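Local structure of sortase family protein (Clostridium perfringens, 4D70) at residues I66-V71 with V125-K130; F138-N143 with K163-V168; V168-T171 with D176-I179. The protein probably acts as a class D sortase, a cysteine transpeptidase that cleaves the sorting signals of surface proteins and joins the cleaved proteins to an amine acceptor. All blocks are in the same frame, centred on the assembly; numbering follows the deposited sequence.

How the contacts relate
From the N terminus, the chain first turns at 66-71, between strands 60-66 and 71-77, and contact 1 closes a loop of 53 residues by bringing this turn against 125-130. Strand 128-132 then runs into strand 137-148, its sheet neighbour, so contact 1 passes directly into contact 2, where 138-143 meets 163-168 across 19 residues. Contact 3 starts at Val168, the last residue of contact 2, and closes the four-residue turn of the hairpin 163-171/176-184. The three follow in series, none enclosing or crossing another. Together they tie the early hairpin, the middle strands and the C-terminal hairpin into one curled beta sheet, with contacts 1 and 3 about 17 Å apart between centres.

Contact 1: I66-V71 with V125-K130; sequences IEKIGV and VGDEIK
Lys68 NZ is gripped by Asp127 OD2 at 2.7 Å, a salt bridge that meets the carboxylate on its syn side, 19° out of its plane. Gln124 OE1 and Lys122 O also accept from the ammonium, while Gln124 N donates to the same Asp127 OD2, so the loop before strand 128-132 fixes both ends of the bridge. The lysine leaves its backbone with CG opposite the amide nitrogen (chi1 180°) and bends at chi2 and chi4. Its CD passes 3.7 Å from Asp127 OD2 before the chain curls to bring NZ in, and the two side chains cross at about a right angle. Next along the chain, Glu128 O accepts a hydrogen bond from each of two waters, at 3.0 Å and 2.9 Å, which in turn accept from Glu67 N and Lys68 N and so bridge the backbones. On the buried side Ile66 and Ile129 lie alongside each other, pointing the same way, with Ile66 CG1 4.1 Å from Ile129 CG2. Ile66 O accepts Val71 N and Ile69 N from opposite faces of its plane. With Gly70 and Val71 both facing Ile66, the turn carries a G1 beta bulge, here closing the hairpin 60-66/71-77 of the sortase beta barrel.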
ATOM      1  N   ILE A  66       6.068   1.093  -8.506  1.00 30.34           N
ATOM      2  CA  ILE A  66       7.451   0.996  -8.079  1.00 30.03           C
ATOM      3  C   ILE A  66       8.330   0.559  -9.248  1.00 32.39           C
ATOM      4  O   ILE A  66       8.444  -0.632  -9.572  1.00 33.79           O
ATOM      5  CB  ILE A  66       7.625  -0.011  -6.949  1.00 26.98           C
ATOM      6  CG1 ILE A  66       6.536   0.237  -5.863  1.00 28.26           C
ATOM      7  CG2 ILE A  66       8.984   0.116  -6.408  1.00 26.06           C
ATOM      8  CD1 ILE A  66       6.592  -0.762  -4.752  1.00 27.21           C
ATOM      9  N   GLU A  67       8.940   1.543  -9.876  0.70 39.91           N
ATOM     10  CA  GLU A  67       9.652   1.334 -11.131  0.70 40.05           C
ATOM     11  C   GLU A  67      10.738   0.294 -10.951  0.70 41.10           C
ATOM     12  O   GLU A  67      10.913  -0.538 -11.814  0.70 44.41           O
ATOM     13  CB  GLU A  67      10.252   2.652 -11.665  0.70 43.18           C
ATOM     14  CG  GLU A  67       9.225   3.749 -11.980  0.70 46.30           C
ATOM     15  CD  GLU A  67       8.103   3.290 -12.907  0.70 51.55           C
ATOM     16  OE1 GLU A  67       8.444   2.547 -13.880  0.70 43.93           O
ATOM     17  OE2 GLU A  67       6.902   3.665 -12.652  0.70 45.95           O
ATOM     18  N   LYS A  68      11.439   0.309  -9.824  1.00 35.88           N
ATOM     19  CA  LYS A  68      12.630  -0.541  -9.648  1.00 39.09           C
ATOM     20  C   LYS A  68      12.329  -2.020  -9.740  1.00 38.27           C
ATOM     21  O   LYS A  68      13.180  -2.793 -10.193  1.00 40.53           O
ATOM     22  CB  LYS A  68      13.284  -0.210  -8.348  1.00 40.11           C
ATOM     23  CG  LYS A  68      14.525  -0.989  -7.987  1.00 47.18           C
ATOM     24  CD  LYS A  68      15.746  -0.189  -8.306  1.00 42.46           C
ATOM     25  CE  LYS A  68      16.995  -0.814  -7.698  1.00 48.00           C
ATOM     26  NZ  LYS A  68      17.134  -0.775  -6.234  1.00 45.12           N
ATOM     27  N   ILE A  69      11.103  -2.403  -9.396  1.00 35.53           N
ATOM     28  CA  ILE A  69      10.689  -3.806  -9.438  1.00 34.68           C
ATOM     29  C   ILE A  69       9.453  -4.106 -10.306  1.00 38.40           C
ATOM     30  O   ILE A  69       8.870  -5.173 -10.191  1.00 38.50           O
ATOM     31  CB  ILE A  69      10.498  -4.373  -8.022  1.00 33.88           C
ATOM     32  CG1 ILE A  69       9.475  -3.558  -7.229  1.00 34.11           C
ATOM     33  CG2 ILE A  69      11.862  -4.383  -7.330  1.00 37.79           C
ATOM     34  CD1 ILE A  69       9.092  -4.207  -5.907  1.00 32.25           C
ATOM     35  N   GLY A  70       9.080  -3.188 -11.187  1.00 35.78           N
ATOM     36  CA  GLY A  70       7.998  -3.435 -12.104  1.00 42.05           C
ATOM     37  C   GLY A  70       6.654  -3.585 -11.463  1.00 46.31           C
ATOM     38  O   GLY A  70       5.800  -4.226 -12.025  1.00 44.87           O
ATOM     39  N   VAL A  71       6.432  -2.993 -10.285  1.00 43.23           N
ATOM     40  CA  VAL A  71       5.129  -3.056  -9.673  1.00 36.90           C
ATOM     41  C   VAL A  71       4.270  -1.902 -10.190  1.00 35.36           C
ATOM     42  O   VAL A  71       4.668  -0.748 -10.142  1.00 35.39           O
ATOM     43  CB  VAL A  71       5.233  -2.990  -8.157  1.00 35.79           C
ATOM     44  CG1 VAL A  71       3.880  -2.724  -7.547  1.00 34.36           C
ATOM     45  CG2 VAL A  71       5.816  -4.270  -7.620  1.00 36.84           C
ATOM     46  N   VAL A 125      17.223   1.628   0.005  1.00 20.81           N
ATOM     47  CA  VAL A 125      17.039   2.968   0.548  1.00 23.84           C
ATOM     48  C   VAL A 125      17.270   3.978  -0.599  1.00 26.72           C
ATOM     49  O   VAL A 125      18.226   3.833  -1.393  1.00 23.75           O
ATOM     50  CB  VAL A 125      18.090   3.212   1.643  1.00 25.20           C
ATOM     51  CG1 VAL A 125      18.242   4.715   1.920  1.00 26.84           C
ATOM     52  CG2 VAL A 125      17.721   2.421   2.903  1.00 26.02           C
ATOM     53  N   GLY A 126      16.381   4.936  -0.758  1.00 26.27           N
ATOM     54  CA  GLY A 126      16.492   5.888  -1.876  1.00 26.19           C
ATOM     55  C   GLY A 126      15.637   5.564  -3.085  1.00 24.20           C
ATOM     56  O   GLY A 126      15.367   6.445  -3.897  1.00 23.05           O
ATOM     57  N   ASP A 127      15.105   4.353  -3.179  1.00 23.14           N
ATOM     58  CA  ASP A 127      14.188   4.030  -4.262  1.00 26.01           C
ATOM     59  C   ASP A 127      12.868   4.670  -3.997  1.00 27.65           C
ATOM     60  O   ASP A 127      12.465   4.945  -2.816  1.00 25.10           O
ATOM     61  CB  ASP A 127      13.986   2.537  -4.405  1.00 25.66           C
ATOM     62  CG  ASP A 127      15.220   1.836  -4.975  1.00 33.17           C
ATOM     63  OD1 ASP A 127      16.028   2.549  -5.583  1.00 29.76           O
ATOM     64  OD2 ASP A 127      15.399   0.618  -4.727  1.00 27.24           O
ATOM     65  N   GLU A 128      12.184   4.954  -5.065  1.00 23.04           N
ATOM     66  CA  GLU A 128      10.913   5.666  -4.992  1.00 25.75           C
ATOM     67  C   GLU A 128       9.683   4.742  -5.119  1.00 32.92           C
ATOM     68  O   GLU A 128       9.704   3.767  -5.883  1.00 28.04           O
ATOM     69  CB  GLU A 128      10.850   6.695  -6.138  1.00 32.18           C
ATOM     70  CG  GLU A 128      10.173   8.003  -5.802  1.00 42.69           C
ATOM     71  CD  GLU A 128      10.473   9.098  -6.848  1.00 44.30           C
ATOM     72  OE1 GLU A 128      11.578   9.662  -6.884  1.00 45.94           O
ATOM     73  OE2 GLU A 128       9.619   9.364  -7.678  1.00 53.62           O
ATOM     74  N   ILE A 129       8.618   5.116  -4.389  1.00 25.12           N
ATOM     75  CA  ILE A 129       7.328   4.496  -4.441  1.00 28.51           C
ATOM     76  C   ILE A 129       6.321   5.605  -4.743  1.00 29.45           C
ATOM     77  O   ILE A 129       6.145   6.546  -3.969  1.00 29.30           O
ATOM     78  CB  ILE A 129       6.911   3.802  -3.119  1.00 26.44           C
ATOM     79  CG1 ILE A 129       7.901   2.641  -2.752  1.00 24.42           C
ATOM     80  CG2 ILE A 129       5.515   3.237  -3.199  1.00 25.03           C
ATOM     81  CD1 ILE A 129       7.819   2.304  -1.279  1.00 23.83           C
ATOM     82  N   LYS A 130       5.647   5.460  -5.851  1.00 24.54           N
ATOM     83  CA  LYS A 130       4.644   6.429  -6.286  1.00 28.41           C
ATOM     84  C   LYS A 130       3.223   5.948  -5.990  1.00 28.00           C
ATOM     85  O   LYS A 130       2.833   4.873  -6.368  1.00 25.26           O
ATOM     86  CB  LYS A 130       4.816   6.713  -7.789  1.00 35.93           C
ATOM     87  CG  LYS A 130       3.816   7.734  -8.371  1.00 41.52           C
ATOM     88  CD  LYS A 130       3.758   7.644  -9.894  1.00 46.10           C
ATOM     89  CE  LYS A 130       4.999   8.155 -10.565  1.00 53.25           C
ATOM     90  NZ  LYS A 130       4.883   7.802 -12.009  1.00 65.12           N
TER
HETATM   91  O   HOH W   1       8.659   4.206  -8.694  1.00 33.38           O
HETATM   92  O   HOH W   2      11.485   2.412  -7.668  1.00 31.11           O

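Contact 2: F138-N143 with K163-V168; sequences FQYEIN and KTMTIV
Tyr140 reaches from strand 137-148 to Met165 and Thr164 of strand 163-171, and each step of its side chain has a partner. Its CB lies 3.9 Å from Met165 SD. At the base of the ring, Tyr140 CG lies 3.7 Å from Met165 CG. The sulfur leans to one flank, with SD 3.6 Å from Tyr140 CD1, while CD2 on the other flank meets Met165 CG and CB. Met165 thus runs over one ring face: its CG makes a CH-pi contact 19° off the ring normal, and SD a Met-aromatic contact 3.9 Å from the ring centroid. Chi1 of 69° sets Met165 CG between its backbone N and carbonyl carbon, and the bend at chi3 turns the methyl end beyond SD. Farther out, Tyr140 CE2 approaches Thr164 C obliquely at 3.6 Å. At the tip, OH donates to a water lying in the ring plane at 2.6 Å, and this water donates to Thr164 O at 2.8 Å; Gly98 N in turn donates to Tyr140 OH. Segments 138-143 and 163-168 cross at -67°, with no direct hydrogen bond between them, although both strands pair with strand 176-184. Ile131 packs on the tyrosine and Ile129 on the methionine. One tyrosine thus presents a face to the thioether and its hydroxyl to water and backbone, which probably anchors the buried ring at its tip while Met165 packs on its face.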
ATOM      1  N   PHE A 138       1.579  11.141  -5.061  1.00 33.94           N
ATOM      2  CA  PHE A 138       2.494  11.250  -3.912  1.00 31.92           C
ATOM      3  C   PHE A 138       3.749  10.421  -4.154  1.00 29.79           C
ATOM      4  O   PHE A 138       3.655   9.246  -4.516  1.00 30.42           O
ATOM      5  CB  PHE A 138       1.786  10.777  -2.644  1.00 30.82           C
ATOM      6  CG  PHE A 138       0.627  11.648  -2.260  1.00 31.66           C
ATOM      7  CD1 PHE A 138       0.861  12.962  -1.822  1.00 28.08           C
ATOM      8  CD2 PHE A 138      -0.692  11.179  -2.349  1.00 30.29           C
ATOM      9  CE1 PHE A 138      -0.200  13.788  -1.506  1.00 32.72           C
ATOM     10  CE2 PHE A 138      -1.743  11.989  -1.963  1.00 34.68           C
ATOM     11  CZ  PHE A 138      -1.496  13.297  -1.544  1.00 29.72           C
ATOM     12  N   GLN A 139       4.912  11.034  -3.970  0.50 28.14           N
ATOM     13  CA  GLN A 139       6.159  10.333  -4.150  0.50 27.89           C
ATOM     14  C   GLN A 139       6.786  10.068  -2.807  0.50 25.69           C
ATOM     15  O   GLN A 139       7.051  10.996  -2.080  0.50 26.12           O
ATOM     16  CB  GLN A 139       7.129  11.194  -4.938  0.50 32.42           C
ATOM     17  CG  GLN A 139       6.628  11.484  -6.336  0.50 40.00           C
ATOM     18  CD  GLN A 139       6.696  10.251  -7.191  0.50 42.08           C
ATOM     19  OE1 GLN A 139       7.197   9.216  -6.769  0.50 46.44           O
ATOM     20  NE2 GLN A 139       6.215  10.358  -8.409  0.50 56.46           N
ATOM     21  N   TYR A 140       6.978   8.806  -2.472  1.00 22.87           N
ATOM     22  CA  TYR A 140       7.663   8.431  -1.219  1.00 23.69           C
ATOM     23  C   TYR A 140       9.030   7.830  -1.518  1.00 24.63           C
ATOM     24  O   TYR A 140       9.253   7.140  -2.561  1.00 28.54           O
ATOM     25  CB  TYR A 140       6.821   7.416  -0.429  1.00 24.17           C
ATOM     26  CG  TYR A 140       5.538   7.896   0.157  1.00 20.20           C
ATOM     27  CD1 TYR A 140       4.378   7.823  -0.555  1.00 26.11           C
ATOM     28  CD2 TYR A 140       5.452   8.285   1.484  1.00 21.65           C
ATOM     29  CE1 TYR A 140       3.160   8.177   0.006  1.00 27.51           C
ATOM     30  CE2 TYR A 140       4.258   8.647   2.060  1.00 24.67           C
ATOM     31  CZ  TYR A 140       3.102   8.577   1.318  1.00 26.16           C
ATOM     32  OH  TYR A 140       1.919   8.968   1.846  1.00 23.55           O
ATOM     33  N   GLU A 141       9.970   8.134  -0.653  1.00 22.80           N
ATOM     34  CA  GLU A 141      11.320   7.658  -0.780  1.00 22.78           C
ATOM     35  C   GLU A 141      11.666   6.734   0.404  1.00 19.93           C
ATOM     36  O   GLU A 141      11.635   7.150   1.547  1.00 17.43           O
ATOM     37  CB  GLU A 141      12.325   8.810  -0.760  1.00 24.09           C
ATOM     38  CG  GLU A 141      13.729   8.324  -1.067  1.00 26.72           C
ATOM     39  CD  GLU A 141      14.783   9.497  -1.029  1.00 38.94           C
ATOM     40  OE1 GLU A 141      14.389  10.602  -0.687  1.00 50.17           O
ATOM     41  OE2 GLU A 141      15.989   9.336  -1.337  1.00 39.96           O
ATOM     42  N   ILE A 142      12.092   5.523   0.085  1.00 19.72           N
ATOM     43  CA  ILE A 142      12.465   4.537   1.074  1.00 18.77           C
ATOM     44  C   ILE A 142      13.615   4.961   1.903  1.00 20.27           C
ATOM     45  O   ILE A 142      14.709   5.433   1.398  1.00 18.24           O
ATOM     46  CB  ILE A 142      12.784   3.164   0.393  1.00 18.71           C
ATOM     47  CG1 ILE A 142      11.570   2.667  -0.385  1.00 20.15           C
ATOM     48  CG2 ILE A 142      13.287   2.126   1.396  1.00 17.29           C
ATOM     49  CD1 ILE A 142      11.897   1.344  -1.132  1.00 22.13           C
ATOM     50  N   ASN A 143      13.380   4.933   3.215  1.00 19.03           N
ATOM     51  CA  ASN A 143      14.458   5.339   4.104  1.00 18.44           C
ATOM     52  C   ASN A 143      14.758   4.340   5.222  1.00 16.43           C
ATOM     53  O   ASN A 143      15.680   4.560   5.966  1.00 18.77           O
ATOM     54  CB  ASN A 143      14.219   6.687   4.746  1.00 20.98           C
ATOM     55  CG  ASN A 143      12.960   6.698   5.598  1.00 22.74           C
ATOM     56  OD1 ASN A 143      12.084   5.836   5.507  1.00 21.91           O
ATOM     57  ND2 ASN A 143      12.831   7.759   6.359  1.00 29.63           N
ATOM     58  N   LYS A 163       5.058  12.315   7.389  1.00 25.46           N
ATOM     59  CA  LYS A 163       4.200  11.746   6.375  1.00 20.90           C
ATOM     60  C   LYS A 163       4.991  10.613   5.791  1.00 22.67           C
ATOM     61  O   LYS A 163       5.956  10.860   5.063  1.00 20.11           O
ATOM     62  CB  LYS A 163       3.832  12.799   5.277  1.00 25.73           C
ATOM     63  CG  LYS A 163       2.939  13.957   5.787  1.00 27.01           C
ATOM     64  CD  LYS A 163       2.702  15.006   4.713  1.00 28.52           C
ATOM     65  CE  LYS A 163       1.822  16.216   5.098  1.00 38.38           C
ATOM     66  NZ  LYS A 163       0.461  15.664   5.227  1.00 41.48           N
ATOM     67  N   THR A 164       4.624   9.376   6.137  1.00 20.88           N
ATOM     68  CA  THR A 164       5.390   8.198   5.802  1.00 20.21           C
ATOM     69  C   THR A 164       4.492   7.116   5.351  1.00 19.30           C
ATOM     70  O   THR A 164       3.274   7.266   5.318  1.00 19.89           O
ATOM     71  CB  THR A 164       6.195   7.644   7.021  1.00 22.79           C
ATOM     72  OG1 THR A 164       5.288   7.199   8.061  1.00 21.94           O
ATOM     73  CG2 THR A 164       7.112   8.658   7.583  1.00 24.27           C
ATOM     74  N   MET A 165       5.109   6.052   4.849  1.00 18.88           N
ATOM     75  CA  MET A 165       4.369   4.895   4.442  1.00 18.65           C
ATOM     76  C   MET A 165       5.150   3.661   4.769  1.00 19.60           C
ATOM     77  O   MET A 165       6.339   3.723   5.055  1.00 18.35           O
ATOM     78  CB  MET A 165       3.957   4.857   2.953  1.00 21.34           C
ATOM     79  CG  MET A 165       5.073   4.685   1.955  1.00 22.89           C
ATOM     80  SD  MET A 165       4.464   4.344   0.299  1.00 24.43           S
ATOM     81  CE  MET A 165       3.874   2.669   0.473  1.00 24.37           C
ATOM     82  N   THR A 166       4.428   2.527   4.762  1.00 19.33           N
ATOM     83  CA  THR A 166       4.987   1.242   5.219  1.00 18.41           C
ATOM     84  C   THR A 166       4.427   0.144   4.362  1.00 20.25           C
ATOM     85  O   THR A 166       3.259   0.151   4.050  1.00 22.74           O
ATOM     86  CB  THR A 166       4.578   0.933   6.697  1.00 20.00           C
ATOM     87  OG1 THR A 166       5.089   1.965   7.572  1.00 19.46           O
ATOM     88  CG2 THR A 166       5.186  -0.424   7.210  1.00 18.64           C
ATOM     89  N   ILE A 167       5.299  -0.770   3.939  1.00 20.81           N
ATOM     90  CA  ILE A 167       4.885  -2.004   3.243  1.00 21.00           C
ATOM     91  C   ILE A 167       5.290  -3.183   4.091  1.00 20.38           C
ATOM     92  O   ILE A 167       6.415  -3.266   4.517  1.00 22.71           O
ATOM     93  CB  ILE A 167       5.561  -2.137   1.866  1.00 22.62           C
ATOM     94  CG1 ILE A 167       5.291  -0.885   1.023  1.00 22.06           C
ATOM     95  CG2 ILE A 167       5.066  -3.415   1.179  1.00 30.37           C
ATOM     96  CD1 ILE A 167       5.697  -0.970  -0.425  1.00 21.73           C
ATOM     97  N   VAL A 168       4.354  -4.041   4.398  1.00 21.11           N
ATOM     98  CA  VAL A 168       4.595  -5.242   5.182  1.00 23.99           C
ATOM     99  C   VAL A 168       4.420  -6.505   4.330  1.00 25.99           C
ATOM    100  O   VAL A 168       3.338  -6.730   3.771  1.00 29.42           O
ATOM    101  CB  VAL A 168       3.549  -5.347   6.337  1.00 23.77           C
ATOM    102  CG1 VAL A 168       3.838  -6.552   7.256  1.00 26.67           C
ATOM    103  CG2 VAL A 168       3.565  -4.065   7.135  1.00 21.79           C
TER
HETATM  104  O   HOH W   3       1.833   9.533   4.392  1.00 24.97           O

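Contact 3: V168-T171 with D176-I179; sequences VTCT and DRYI
The end of the C-terminal beta hairpin, where strands 163-171 and 176-184 run antiparallel, sets Cys170 beside Arg177. Hydrogen-bonded pairs flank them: Thr169 N gives to Tyr178 O at 3.0 Å, Tyr178 N returns a bond to Thr169 O at 2.8 Å, and Thr171 and Asp176 exchange a second pair of backbone bonds. Between these, Cys170 and Arg177 form a non-hydrogen-bonded pair. Their side chains set off apart, yet the ends come back together: with Cys170 SG beside its own backbone N (chi1 -61°) and the arginine bent at chi2, the sulfur sits over one guanidinium face, toward its rim, 3.4 Å from Arg177 NH1. That nitrogen donates to Asp176 O at 3.0 Å, with the oxygen in the guanidinium plane, and also to Gly174 O. Asp176 O thereby takes Arg177 NH1 and Thr171 N on opposite faces of its plane, while Asp176 OD2 is held by Asn172. On the Thr169 face, Thr169 OG1 lies 3.5 Å from Tyr178 CB, and a water joins OG1 to Tyr178 O, which it reaches at 2.7 Å. Thr171 CG2 lies at the edge of the Tyr178 ring, 4.0 Å from Tyr178 CB. Val168 CG1 and Ile179 CD1 meet at 4.0 Å, side by side. His108 packs on both Cys170 and Arg177, consistent with the His-Cys-Arg active site of sortases, in which the cysteine ends the TLXTC-like sequence. Two backbone carbonyls, of strand residue Asp176 and turn residue Gly174, accept from NH1, which would help to hold the guanidinium plane against the sulfur.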
ATOM      1  N   VAL A 168       4.354  -4.041   4.398  1.00 21.11           N
ATOM      2  CA  VAL A 168       4.595  -5.242   5.182  1.00 23.99           C
ATOM      3  C   VAL A 168       4.420  -6.505   4.330  1.00 25.99           C
ATOM      4  O   VAL A 168       3.338  -6.730   3.771  1.00 29.42           O
ATOM      5  CB  VAL A 168       3.549  -5.347   6.337  1.00 23.77           C
ATOM      6  CG1 VAL A 168       3.838  -6.552   7.256  1.00 26.67           C
ATOM      7  CG2 VAL A 168       3.565  -4.065   7.135  1.00 21.79           C
ATOM      8  N   THR A 169       5.468  -7.308   4.249  1.00 26.43           N
ATOM      9  CA  THR A 169       5.436  -8.623   3.590  1.00 28.96           C
ATOM     10  C   THR A 169       6.089  -9.609   4.527  1.00 28.83           C
ATOM     11  O   THR A 169       6.457  -9.254   5.642  1.00 26.61           O
ATOM     12  CB  THR A 169       6.185  -8.613   2.234  1.00 33.05           C
ATOM     13  OG1 THR A 169       7.543  -8.119   2.392  1.00 30.69           O
ATOM     14  CG2 THR A 169       5.497  -7.759   1.236  1.00 36.35           C
ATOM     15  N   CYS A 170       6.239 -10.870   4.100  1.00 25.97           N
ATOM     16  CA  CYS A 170       6.901 -11.899   4.891  1.00 28.34           C
ATOM     17  C   CYS A 170       8.315 -12.190   4.403  1.00 26.45           C
ATOM     18  O   CYS A 170       8.640 -12.007   3.247  1.00 34.18           O
ATOM     19  CB  CYS A 170       6.096 -13.247   4.808  1.00 37.35           C
ATOM     20  SG  CYS A 170       4.440 -13.049   5.443  1.00 46.23           S
ATOM     21  N   THR A 171       9.104 -12.759   5.284  1.00 29.94           N
ATOM     22  CA  THR A 171      10.398 -13.266   4.931  1.00 33.35           C
ATOM     23  C   THR A 171      10.774 -14.412   5.869  1.00 36.04           C
ATOM     24  O   THR A 171      10.046 -14.735   6.816  1.00 34.56           O
ATOM     25  CB  THR A 171      11.456 -12.139   4.915  1.00 30.20           C
ATOM     26  OG1 THR A 171      12.660 -12.637   4.330  1.00 31.75           O
ATOM     27  CG2 THR A 171      11.749 -11.607   6.334  1.00 32.32           C
ATOM     28  N   ASP A 176       8.988 -14.395   9.576  1.00 34.71           N
ATOM     29  CA  ASP A 176       9.266 -13.006   9.994  1.00 37.07           C
ATOM     30  C   ASP A 176       8.575 -12.077   9.013  1.00 31.29           C
ATOM     31  O   ASP A 176       7.984 -12.487   8.031  1.00 28.71           O
ATOM     32  CB  ASP A 176      10.762 -12.753   9.935  1.00 36.66           C
ATOM     33  CG  ASP A 176      11.546 -13.626  10.882  1.00 37.88           C
ATOM     34  OD1 ASP A 176      11.100 -13.889  12.010  1.00 42.56           O
ATOM     35  OD2 ASP A 176      12.639 -14.015  10.503  1.00 39.26           O
ATOM     36  N   ARG A 177       8.592 -10.813   9.358  1.00 26.83           N
ATOM     37  CA  ARG A 177       7.996  -9.763   8.543  1.00 26.52           C
ATOM     38  C   ARG A 177       9.054  -8.875   7.982  1.00 23.23           C
ATOM     39  O   ARG A 177       9.963  -8.461   8.698  1.00 26.22           O
ATOM     40  CB  ARG A 177       6.981  -8.939   9.344  1.00 30.82           C
ATOM     41  CG  ARG A 177       5.794  -9.788   9.847  1.00 38.08           C
ATOM     42  CD  ARG A 177       5.052 -10.457   8.712  1.00 37.36           C
ATOM     43  NE  ARG A 177       4.006 -11.408   9.156  1.00 46.78           N
ATOM     44  CZ  ARG A 177       4.109 -12.741   9.153  1.00 47.39           C
ATOM     45  NH1 ARG A 177       5.229 -13.374   8.782  1.00 43.66           N
ATOM     46  NH2 ARG A 177       3.078 -13.463   9.540  1.00 51.13           N
ATOM     47  N   TYR A 178       8.937  -8.570   6.709  1.00 25.14           N
ATOM     48  CA  TYR A 178       9.902  -7.720   6.024  1.00 23.24           C
ATOM     49  C   TYR A 178       9.175  -6.384   5.866  1.00 22.35           C
ATOM     50  O   TYR A 178       8.042  -6.317   5.336  1.00 22.44           O
ATOM     51  CB  TYR A 178      10.228  -8.327   4.668  1.00 25.02           C
ATOM     52  CG  TYR A 178      11.373  -7.658   3.930  1.00 24.28           C
ATOM     53  CD1 TYR A 178      12.671  -8.089   4.114  1.00 28.82           C
ATOM     54  CD2 TYR A 178      11.146  -6.666   3.001  1.00 27.91           C
ATOM     55  CE1 TYR A 178      13.721  -7.513   3.419  1.00 32.53           C
ATOM     56  CE2 TYR A 178      12.216  -6.051   2.306  1.00 26.83           C
ATOM     57  CZ  TYR A 178      13.463  -6.495   2.495  1.00 27.32           C
ATOM     58  OH  TYR A 178      14.496  -5.912   1.811  1.00 29.10           O
ATOM     59  N   ILE A 179       9.802  -5.342   6.358  1.00 18.69           N
ATOM     60  CA  ILE A 179       9.236  -3.998   6.451  1.00 18.99           C
ATOM     61  C   ILE A 179      10.017  -3.011   5.594  1.00 17.04           C
ATOM     62  O   ILE A 179      11.192  -2.831   5.758  1.00 22.71           O
ATOM     63  CB  ILE A 179       9.277  -3.518   7.907  1.00 19.21           C
ATOM     64  CG1 ILE A 179       8.712  -4.602   8.886  1.00 21.79           C
ATOM     65  CG2 ILE A 179       8.544  -2.198   8.058  1.00 23.21           C
ATOM     66  CD1 ILE A 179       7.303  -5.048   8.581  1.00 25.02           C
TER
HETATM   67  O   HOH W   4       7.910  -5.361   2.782  1.00 31.75           O